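Local coordinates for Myo-inositol phosphohydrolase (Mitsuokella multacida, PDB 4WU3), which probably removes phosphate groups from inositol hexakisphosphate as a PTP-like phosphatase, and binds inositol-(1,3,4,5)-tetrakisphosphate in this crystal, at residues A[122-127]-A[246-251]; A[143-148]-A[210-215]. The protein carries 2 engineered substitutions. One frame throughout, in Å; residues are numbered along the deposited sequence.

In the fold
Both contacts lie in the same family region, their centres about 9 Å apart, and residues 143-148 and 210-215 fall within the chain loop closed by interaction 1. The two also touch: Gly123 N probably bonds to Leu211 O, at 2.8 Å, and Ser125 OG to Asn144 ND2, at 2.9 Å. Interaction 1 is buried and ionic, joining the turn after strand 116-122 to the start of helix 247-261 through paired charges beside a phosphate. Interaction 2 lies at the surface, where the loop before helix 149-161 meets the loop leaving strand 205-211; a neutral amide, backbone carbonyls and waters do the work, and the second subunit is close by.

Interaction 1 of 2, residues A[122-127]-A[246-251]; sequences RGESHG and MGRTTI. With PO4 (phosphate ion), chain G.
Arg248 meets Glu124 end-on, NH2 giving to OE1 at 2.8 Å and NH1 to OE2 at 3.1 Å. The forked pair is not quite flat, since the carboxylate and guanidinium planes differ by 33°. On its other edge the guanidinium holds the phosphate: NE reaches PO4 O4 at 2.8 Å and NH1 reaches PO4 O3 at 2.8 Å. With NH2 also bonded to the carbonyl of Leu211, all five guanidinium N-H groups are used, which fixes the group's rotation. Glu124 gets its carboxylate there with CG lodged between the backbone N and carbonyl carbon (chi1 62°) and a bend at chi2. Its OE2 takes a second donor, Arg122 NE, at 2.8 Å, arriving 39° above the carboxylate plane. Arg122 is positioned in turn by a salt bridge to Asp53, while its CD sits over the centre of the His126 ring. That ring returns to the turn, ND1 giving to Glu124 O at 2.9 Å. Backbone N-H groups of Met246 and Arg248 complete the grip on the phosphate, together with Ser242 and Ala244. This is the P-loop of the PTP family, its signature arginine steadied by a second-shell glutamate.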
ATOM      1  N   ARG A 122       5.489  -7.801  17.629  1.00  5.79           N
ATOM      2  CA  ARG A 122       6.482  -6.892  17.068  1.00  6.00           C
ATOM      3  C   ARG A 122       7.497  -7.599  16.198  1.00  6.08           C
ATOM      4  O   ARG A 122       8.240  -8.463  16.669  1.00  5.96           O
ATOM      5  CB  ARG A 122       7.221  -6.145  18.176  1.00  6.28           C
ATOM      6  CG  ARG A 122       6.343  -5.300  19.086  1.00  6.67           C
ATOM      7  CD  ARG A 122       7.188  -4.662  20.180  1.00  6.63           C
ATOM      8  NE  ARG A 122       8.023  -3.573  19.688  1.00  6.59           N
ATOM      9  CZ  ARG A 122       8.954  -2.975  20.420  1.00  7.09           C
ATOM     10  NH1 ARG A 122       9.170  -3.384  21.665  1.00  7.50           N
ATOM     11  NH2 ARG A 122       9.677  -1.979  19.918  1.00  7.48           N
ATOM     12  N   GLY A 123       7.536  -7.207  14.930  1.00  6.15           N
ATOM     13  CA  GLY A 123       8.530  -7.722  13.990  1.00  6.37           C
ATOM     14  C   GLY A 123       9.872  -7.033  14.125  1.00  6.13           C
ATOM     15  O   GLY A 123      10.900  -7.628  13.850  1.00  6.71           O
ATOM     16  N   GLU A 124       9.856  -5.781  14.565  1.00  6.30           N
ATOM     17  CA  GLU A 124      11.086  -5.052  14.891  1.00  6.42           C
ATOM     18  C   GLU A 124      11.879  -5.742  16.029  1.00  6.53           C
ATOM     19  O   GLU A 124      11.300  -6.298  16.953  1.00  6.81           O
ATOM     20  CB  GLU A 124      10.768  -3.576  15.235  1.00  6.54           C
ATOM     21  CG  GLU A 124       9.868  -3.311  16.459  1.00  6.66           C
ATOM     22  CD  GLU A 124       8.369  -3.325  16.133  1.00  7.39           C
ATOM     23  OE1 GLU A 124       7.967  -3.816  15.034  1.00  8.09           O
ATOM     24  OE2 GLU A 124       7.574  -2.849  16.983  1.00  7.53           O
ATOM     25  N   SER A 125      13.206  -5.716  15.953  1.00  6.65           N
ATOM     26  CA  SER A 125      14.036  -6.314  16.998  1.00  6.75           C
ATOM     27  C   SER A 125      13.993  -5.504  18.287  1.00  7.06           C
ATOM     28  O   SER A 125      14.183  -4.295  18.287  1.00  6.92           O
ATOM     29  CB  SER A 125      15.483  -6.451  16.537  1.00  6.67           C
ATOM     30  OG  SER A 125      15.580  -7.288  15.408  1.00  6.76           O
ATOM     31  N   HIS A 126      13.751  -6.194  19.392  1.00  7.78           N
ATOM     32  CA  HIS A 126      13.617  -5.542  20.681  1.00  8.32           C
ATOM     33  C   HIS A 126      14.047  -6.463  21.797  1.00  8.23           C
ATOM     34  O   HIS A 126      14.227  -7.668  21.609  1.00  8.55           O
ATOM     35  CB  HIS A 126      12.162  -5.108  20.915  1.00  7.92           C
ATOM     36  CG  HIS A 126      11.185  -6.237  20.890  1.00  8.45           C
ATOM     37  ND1 HIS A 126      10.716  -6.788  19.715  1.00  8.81           N
ATOM     38  CD2 HIS A 126      10.589  -6.924  21.894  1.00  8.59           C
ATOM     39  CE1 HIS A 126       9.868  -7.762  19.998  1.00  8.43           C
ATOM     40  NE2 HIS A 126       9.770  -7.861  21.313  1.00  8.48           N
ATOM     41  N   GLY A 127      14.194  -5.881  22.973  1.00  8.47           N
ATOM     42  CA  GLY A 127      14.564  -6.646  24.146  1.00  9.43           C
ATOM     43  C   GLY A 127      14.620  -5.772  25.385  1.00 10.16           C
ATOM     44  O   GLY A 127      14.023  -4.688  25.418  1.00 10.41           O
ATOM     45  N   MET A 246      -1.510   0.523  19.268  1.00  9.70           N
ATOM     46  CA  MET A 246      -2.475   1.151  18.376  1.00  9.43           C
ATOM     47  C   MET A 246      -2.889   0.228  17.229  1.00  8.74           C
ATOM     48  O   MET A 246      -3.847  -0.522  17.374  1.00  9.53           O
ATOM     49  CB  MET A 246      -1.921   2.482  17.857  1.00 10.12           C
ATOM     50  CG  MET A 246      -1.769   3.502  18.976  1.00 11.65           C
ATOM     51  SD  MET A 246      -1.146   5.120  18.472  1.00 13.07           S
ATOM     52  CE  MET A 246      -2.567   5.723  17.562  1.00 12.64           C
ATOM     53  N   GLY A 247      -2.175   0.268  16.106  1.00  7.77           N
ATOM     54  CA  GLY A 247      -2.562  -0.495  14.912  1.00  7.53           C
ATOM     55  C   GLY A 247      -2.579  -2.021  15.025  1.00  6.78           C
ATOM     56  O   GLY A 247      -3.636  -2.663  14.973  1.00  5.62           O
ATOM     57  N   ARG A 248      -1.399  -2.613  15.150  1.00  6.15           N
ATOM     58  CA  ARG A 248      -1.301  -4.063  15.168  1.00  5.89           C
ATOM     59  C   ARG A 248      -2.055  -4.605  16.362  1.00  6.13           C
ATOM     60  O   ARG A 248      -2.703  -5.652  16.266  1.00  6.09           O
ATOM     61  CB  ARG A 248       0.158  -4.524  15.206  1.00  5.49           C
ATOM     62  CG  ARG A 248       0.927  -4.229  13.937  1.00  5.19           C
ATOM     63  CD  ARG A 248       2.438  -4.331  14.153  1.00  4.98           C
ATOM     64  NE  ARG A 248       2.988  -3.238  14.964  1.00  4.56           N
ATOM     65  CZ  ARG A 248       4.271  -3.143  15.304  1.00  4.32           C
ATOM     66  NH1 ARG A 248       4.692  -2.122  16.036  1.00  4.23           N
ATOM     67  NH2 ARG A 248       5.139  -4.079  14.918  1.00  4.16           N
ATOM     68  N   THR A 249      -1.985  -3.889  17.484  1.00  6.33           N
ATOM     69  CA  THR A 249      -2.666  -4.326  18.708  1.00  6.32           C
ATOM     70  C   THR A 249      -4.185  -4.329  18.515  1.00  6.17           C
ATOM     71  O   THR A 249      -4.866  -5.274  18.903  1.00  6.63           O
ATOM     72  CB  THR A 249      -2.262  -3.472  19.929  1.00  7.00           C
ATOM     73  OG1 THR A 249      -0.912  -3.777  20.302  1.00  7.82           O
ATOM     74  CG2 THR A 249      -3.149  -3.756  21.118  1.00  7.30           C
ATOM     75  N   THR A 250      -4.714  -3.295  17.883  1.00  5.89           N
ATOM     76  CA  THR A 250      -6.159  -3.194  17.701  1.00  5.81           C
ATOM     77  C   THR A 250      -6.680  -4.195  16.680  1.00  5.79           C
ATOM     78  O   THR A 250      -7.773  -4.729  16.835  1.00  6.00           O
ATOM     79  CB  THR A 250      -6.572  -1.771  17.309  1.00  5.77           C
ATOM     80  OG1 THR A 250      -6.198  -0.887  18.368  1.00  5.32           O
ATOM     81  CG2 THR A 250      -8.078  -1.676  17.086  1.00  6.20           C
ATOM     82  N   ILE A 251      -5.898  -4.459  15.640  1.00  5.58           N
ATOM     83  CA  ILE A 251      -6.243  -5.512  14.717  1.00  5.53           C
ATOM     84  C   ILE A 251      -6.469  -6.803  15.481  1.00  5.56           C
ATOM     85  O   ILE A 251      -7.447  -7.508  15.226  1.00  5.93           O
ATOM     86  CB  ILE A 251      -5.135  -5.774  13.676  1.00  5.75           C
ATOM     87  CG1 ILE A 251      -5.102  -4.659  12.632  1.00  5.76           C
ATOM     88  CG2 ILE A 251      -5.367  -7.113  13.001  1.00  5.39           C
ATOM     89  CD1 ILE A 251      -3.846  -4.672  11.788  1.00  6.22           C
TER
HETATM   90  P   PO4 G 703       1.403  -0.214  16.663  1.00 12.76           P
HETATM   91  O1  PO4 G 703       1.086   1.189  16.204  1.00 11.22           O
HETATM   92  O2  PO4 G 703       0.462  -0.511  17.810  1.00 11.77           O
HETATM   93  O3  PO4 G 703       2.838  -0.328  17.105  1.00 10.61           O
HETATM   94  O4  PO4 G 703       1.173  -1.243  15.571  1.00 13.39           O

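Interaction 2 of 2, residues A[143-148]-A[210-215]; sequences GNDGRT and TLQDHF
Gln212 turns its amide onto the backbone of the 144-147 turn, NE2 giving to Asn144 O at 3.2 Å. The approach is poor for a lone pair: the donor stands 64° above the carbonyl plane, while Arg147 N, closing the turn at 3.0 Å, comes to the same oxygen from the opposite face. A fold at chi2 (-72°) curls the glutamine so that OE1 lies 3.3 Å from Asp145 CA. The Asp145 side chain crosses that of Gln212 at about a right angle, and water 2 bridges Asp145 OD1 to Gln212 OE1. Water 1 ties OE1 to Asn144 N, and water 3, 2.7 Å from Gln212 NE2, joins it to the carbonyls of Arg147 and Thr210. A leucine in place of Gln212 would probably leave waters 1 and 2 without their link across the contact, water 3 with one partner fewer, and the Asn144 carbonyl with one donor fewer. Within the turn, Arg147 NH1 bonds to Asn144 OD1 in the carbonyl plane at 2.7 Å; Asp145 OD2 instead bonds to Asn291 of the second subunit. Each side makes a type II beta turn, and the one from Gln212 to Phe215 carries His214 into an inositol-tetrakisphosphate pocket, in a loop that probably corresponds to the WPD loop of PTPs.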
ATOM      1  N   GLY A 143      12.812  -1.688  10.898  1.00  9.94           N
ATOM      2  CA  GLY A 143      14.171  -2.185  11.106  1.00 10.27           C
ATOM      3  C   GLY A 143      14.406  -3.558  10.503  1.00  9.46           C
ATOM      4  O   GLY A 143      15.527  -3.887  10.125  1.00  9.00           O
ATOM      5  N   ASN A 144      13.350  -4.365  10.433  1.00  9.04           N
ATOM      6  CA  ASN A 144      13.437  -5.714   9.885  1.00  9.23           C
ATOM      7  C   ASN A 144      12.593  -5.853   8.622  1.00  9.82           C
ATOM      8  O   ASN A 144      12.045  -6.921   8.317  1.00  8.46           O
ATOM      9  CB  ASN A 144      13.041  -6.746  10.942  1.00  9.12           C
ATOM     10  CG  ASN A 144      14.153  -6.996  11.946  1.00  9.20           C
ATOM     11  OD1 ASN A 144      15.327  -6.906  11.601  1.00 10.64           O
ATOM     12  ND2 ASN A 144      13.791  -7.315  13.189  1.00  8.62           N
ATOM     13  N   ASP A 145      12.519  -4.751   7.884  1.00 10.13           N
ATOM     14  CA  ASP A 145      11.743  -4.679   6.657  1.00 11.34           C
ATOM     15  C   ASP A 145      11.972  -5.881   5.741  1.00 11.77           C
ATOM     16  O   ASP A 145      13.087  -6.130   5.293  1.00 14.03           O
ATOM     17  CB  ASP A 145      12.117  -3.401   5.921  1.00 11.90           C
ATOM     18  CG  ASP A 145      11.214  -3.112   4.760  1.00 14.54           C
ATOM     19  OD1 ASP A 145      10.134  -3.738   4.652  1.00 14.71           O
ATOM     20  OD2 ASP A 145      11.589  -2.250   3.940  1.00 20.33           O
ATOM     21  N   GLY A 146      10.910  -6.620   5.461  1.00 12.67           N
ATOM     22  CA  GLY A 146      10.955  -7.705   4.482  1.00 13.36           C
ATOM     23  C   GLY A 146      11.393  -9.055   5.020  1.00 13.73           C
ATOM     24  O   GLY A 146      11.245 -10.068   4.348  1.00 16.60           O
ATOM     25  N   ARG A 147      11.904  -9.082   6.243  1.00 13.10           N
ATOM     26  CA  ARG A 147      12.434 -10.303   6.805  1.00 11.53           C
ATOM     27  C   ARG A 147      11.370 -11.271   7.312  1.00 12.45           C
ATOM     28  O   ARG A 147      10.332 -10.872   7.839  1.00 12.95           O
ATOM     29  CB  ARG A 147      13.385  -9.963   7.937  1.00 11.02           C
ATOM     30  CG  ARG A 147      14.690  -9.390   7.451  1.00 10.42           C
ATOM     31  CD  ARG A 147      15.517  -8.810   8.583  1.00  9.89           C
ATOM     32  NE  ARG A 147      16.806  -8.388   8.064  1.00 10.20           N
ATOM     33  CZ  ARG A 147      17.527  -7.390   8.557  1.00 11.32           C
ATOM     34  NH1 ARG A 147      17.094  -6.685   9.593  1.00 12.24           N
ATOM     35  NH2 ARG A 147      18.682  -7.089   8.000  1.00 11.54           N
ATOM     36  N   THR A 148      11.660 -12.556   7.151  1.00 12.39           N
ATOM     37  CA  THR A 148      10.853 -13.613   7.709  1.00 13.43           C
ATOM     38  C   THR A 148      11.219 -13.890   9.185  1.00 15.16           C
ATOM     39  O   THR A 148      12.309 -13.561   9.656  1.00 13.84           O
ATOM     40  CB  THR A 148      11.081 -14.913   6.931  1.00 12.80           C
ATOM     41  OG1 THR A 148      12.405 -15.387   7.199  1.00 13.15           O
ATOM     42  CG2 THR A 148      10.912 -14.705   5.429  1.00 12.38           C
ATOM     43  N   THR A 210       6.040 -12.002  14.212  1.00 10.02           N
ATOM     44  CA  THR A 210       6.938 -10.943  13.773  1.00  9.31           C
ATOM     45  C   THR A 210       6.288 -10.011  12.737  1.00  9.39           C
ATOM     46  O   THR A 210       6.633 -10.045  11.561  1.00  9.80           O
ATOM     47  CB  THR A 210       8.233 -11.552  13.223  1.00  9.69           C
ATOM     48  OG1 THR A 210       7.920 -12.588  12.285  1.00  8.54           O
ATOM     49  CG2 THR A 210       9.034 -12.152  14.368  1.00 10.32           C
ATOM     50  N   LEU A 211       5.365  -9.164  13.192  1.00  8.94           N
ATOM     51  CA  LEU A 211       4.581  -8.309  12.291  1.00  9.32           C
ATOM     52  C   LEU A 211       5.227  -6.955  12.061  1.00 10.17           C
ATOM     53  O   LEU A 211       5.652  -6.295  13.009  1.00  9.99           O
ATOM     54  CB  LEU A 211       3.181  -8.063  12.852  1.00  9.20           C
ATOM     55  CG  LEU A 211       2.377  -9.305  13.191  1.00  9.24           C
ATOM     56  CD1 LEU A 211       0.955  -8.925  13.570  1.00  9.86           C
ATOM     57  CD2 LEU A 211       2.387 -10.267  12.025  1.00  9.17           C
ATOM     58  N   GLN A 212       5.276  -6.546  10.798  1.00  9.49           N
ATOM     59  CA  GLN A 212       5.815  -5.254  10.433  1.00  9.83           C
ATOM     60  C   GLN A 212       4.880  -4.163  10.930  1.00  9.78           C
ATOM     61  O   GLN A 212       3.659  -4.259  10.768  1.00  8.98           O
ATOM     62  CB  GLN A 212       5.957  -5.125   8.907  1.00 11.01           C
ATOM     63  CG  GLN A 212       6.818  -6.181   8.244  1.00 12.73           C
ATOM     64  CD  GLN A 212       8.295  -6.005   8.537  1.00 15.00           C
ATOM     65  OE1 GLN A 212       8.852  -4.934   8.314  1.00 18.58           O
ATOM     66  NE2 GLN A 212       8.940  -7.063   9.027  1.00 15.74           N
ATOM     67  N   ASP A 213       5.459  -3.117  11.507  1.00  8.31           N
ATOM     68  CA  ASP A 213       4.697  -1.964  11.924  1.00  8.39           C
ATOM     69  C   ASP A 213       3.977  -1.392  10.710  1.00  8.89           C
ATOM     70  O   ASP A 213       4.505  -1.394   9.598  1.00  8.76           O
ATOM     71  CB  ASP A 213       5.635  -0.929  12.540  1.00  8.65           C
ATOM     72  CG  ASP A 213       4.922   0.090  13.396  1.00  9.20           C
ATOM     73  OD1 ASP A 213       3.674   0.167  13.381  1.00 10.49           O
ATOM     74  OD2 ASP A 213       5.627   0.835  14.097  1.00  9.51           O
ATOM     75  N   HIS A 214       2.753  -0.928  10.941  1.00  9.57           N
ATOM     76  CA  HIS A 214       1.943  -0.217   9.938  1.00 10.12           C
ATOM     77  C   HIS A 214       1.041  -1.072   9.034  1.00  8.82           C
ATOM     78  O   HIS A 214       0.219  -0.522   8.320  1.00 10.35           O
ATOM     79  CB  HIS A 214       2.834   0.676   9.075  1.00 10.89           C
ATOM     80  CG  HIS A 214       3.629   1.672   9.864  1.00 12.16           C
ATOM     81  ND1 HIS A 214       3.045   2.667  10.624  1.00 13.47           N
ATOM     82  CD2 HIS A 214       4.966   1.833  10.000  1.00 12.56           C
ATOM     83  CE1 HIS A 214       3.990   3.386  11.203  1.00 12.75           C
ATOM     84  NE2 HIS A 214       5.164   2.908  10.831  1.00 12.83           N
ATOM     85  N   PHE A 215       1.169  -2.393   9.082  1.00  8.21           N
ATOM     86  CA  PHE A 215       0.470  -3.262   8.155  1.00  7.69           C
ATOM     87  C   PHE A 215      -0.288  -4.353   8.880  1.00  7.93           C
ATOM     88  O   PHE A 215      -0.016  -4.644  10.042  1.00  9.98           O
ATOM     89  CB  PHE A 215       1.449  -3.947   7.208  1.00  7.65           C
ATOM     90  CG  PHE A 215       2.186  -3.012   6.295  1.00  7.53           C
ATOM     91  CD1 PHE A 215       1.498  -2.167   5.438  1.00  7.34           C
ATOM     92  CD2 PHE A 215       3.566  -3.002   6.275  1.00  7.12           C
ATOM     93  CE1 PHE A 215       2.176  -1.324   4.595  1.00  7.35           C
ATOM     94  CE2 PHE A 215       4.250  -2.167   5.431  1.00  7.07           C
ATOM     95  CZ  PHE A 215       3.555  -1.321   4.591  1.00  7.24           C
TER
HETATM   96  O   HOH W   1      10.516  -4.434  10.565  1.00  9.58           O
HETATM   97  O   HOH W   2       7.808  -3.387   6.231  1.00 11.73           O
HETATM   98  O   HOH W   3       7.675  -9.457   9.038  1.00 24.14           O